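Local coordinates for protein exotoxin 5 (Staphylococcus aureus subsp. aureus COL, PDB 3R2I) that is of unknown function but, as a secreted staphylococcal superantigen-like exotoxin, probably acts on components of the host immune system, at residues K196-L199 with Y200-T203. Residues are numbered along the deposited sequence; the frame is centred on the assembly and turned at random.
Sequences KYRL and YKGT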
# COMPACT_ATOMS: atom_id res chain seq x y z
N LYS A 196 12.02 3.08 -11.73
CA LYS A 196 12.42 4.27 -12.52
C LYS A 196 13.56 5.02 -11.90
O LYS A 196 14.39 5.53 -12.62
CB LYS A 196 11.28 5.27 -12.61
CG LYS A 196 9.94 4.64 -12.85
CD LYS A 196 9.40 4.63 -14.26
CE LYS A 196 8.74 5.97 -14.61
NZ LYS A 196 7.77 5.78 -15.73
N TYR A 197 13.60 5.09 -10.57
CA TYR A 197 14.64 5.88 -9.90
C TYR A 197 15.71 5.10 -9.17
O TYR A 197 16.60 5.70 -8.56
CB TYR A 197 13.96 6.88 -8.97
CG TYR A 197 13.01 7.82 -9.71
CD1 TYR A 197 11.72 7.41 -10.03
CD2 TYR A 197 13.40 9.10 -10.10
CE1 TYR A 197 10.85 8.23 -10.73
CE2 TYR A 197 12.55 9.93 -10.81
CZ TYR A 197 11.27 9.48 -11.13
OH TYR A 197 10.39 10.29 -11.84
N ARG A 198 15.65 3.78 -9.24
CA ARG A 198 16.58 2.90 -8.57
C ARG A 198 16.67 3.08 -7.05
O ARG A 198 17.75 2.92 -6.47
CB ARG A 198 17.97 2.96 -9.20
CG ARG A 198 17.97 2.52 -10.65
CD ARG A 198 19.40 2.44 -11.26
NE ARG A 198 20.22 1.39 -10.64
CZ ARG A 198 20.19 0.10 -11.00
NH1 ARG A 198 19.38 -0.31 -11.98
NH2 ARG A 198 20.99 -0.79 -10.37
N LEU A 199 15.55 3.37 -6.42
CA LEU A 199 15.45 3.37 -4.98
C LEU A 199 15.82 2.02 -4.45
O LEU A 199 15.42 1.03 -4.98
CB LEU A 199 14.05 3.77 -4.53
CG LEU A 199 13.80 3.80 -3.03
CD1 LEU A 199 14.67 4.81 -2.36
CD2 LEU A 199 12.36 4.06 -2.72
N TYR A 200 16.63 2.02 -3.41
CA TYR A 200 17.22 0.85 -2.80
C TYR A 200 18.20 0.05 -3.69
O TYR A 200 18.63 -1.00 -3.32
CB TYR A 200 16.18 -0.07 -2.19
CG TYR A 200 15.08 0.60 -1.44
CD1 TYR A 200 15.33 1.56 -0.50
CD2 TYR A 200 13.80 0.25 -1.66
CE1 TYR A 200 14.34 2.15 0.16
CE2 TYR A 200 12.81 0.83 -1.00
CZ TYR A 200 13.09 1.77 -0.07
OH TYR A 200 12.08 2.36 0.56
N LYS A 201 18.53 0.53 -4.86
CA LYS A 201 19.55 -0.08 -5.65
C LYS A 201 20.29 0.96 -6.38
O LYS A 201 20.30 0.95 -7.54
CB LYS A 201 19.01 -1.09 -6.65
CG LYS A 201 17.74 -0.70 -7.36
CD LYS A 201 17.72 -1.12 -8.82
CE LYS A 201 16.40 -1.76 -9.21
NZ LYS A 201 15.93 -1.34 -10.54
N GLY A 202 20.88 1.89 -5.70
CA GLY A 202 21.46 2.99 -6.40
C GLY A 202 21.12 4.30 -5.77
O GLY A 202 21.95 5.00 -5.30
N THR A 203 19.86 4.61 -5.74
CA THR A 203 19.43 5.80 -5.09
C THR A 203 19.24 5.62 -3.62
O THR A 203 18.67 4.68 -3.19
CB THR A 203 18.14 6.23 -5.73
OG1 THR A 203 18.36 6.41 -7.10
CG2 THR A 203 17.62 7.46 -5.17
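Tyr197, in the last turn of helix 182-197, meets Thr203 through its backbone: Thr203 OG1 donates to Tyr197 O over a very short 2.4 Å, a value doubtful in detail at 2.3 Å resolution. The Thr203 hydroxyl lies anti to its own carbonyl carbon, which aims OG1 back at the helix end, while the Tyr197 phenol bonds Glu171 on strand 167-172. Next, Arg198 leaves helical geometry with positive phi and starts a type II beta turn, closed by a hydrogen bond from Lys201 N to Arg198 O (3.0 Å, N-H...O 155°). Thr203 N hydrogen-bonds Arg198 O as well (2.8 Å, 162°), the two donors approaching from opposite faces of the carbonyl plane. Arg198's side chain crosses that of Lys201 at about a right angle; Arg198 NH1 stands 3.9 Å from Lys201 NZ, a like-charge approach. Lys201 NZ makes a weak hydrogen bond to Ile194 O. Leu199 lies alongside Tyr200, its CG 3.5 Å from the ring centroid, a CH-pi contact over the face. The Tyr200 hydroxyl bonds Leu223 O and Arg190, and its ring touches helix 57-68. This turn leads from helix 182-197 toward strand 207-213 of the beta-grasp domain; its bonds to Arg198 O and Tyr197 O are consistent with a reversal held on the helix end. The Arg198 and Lys201 charges probably disfavour each other, and what meets the guanidinium face is a methylene, Lys201 CD.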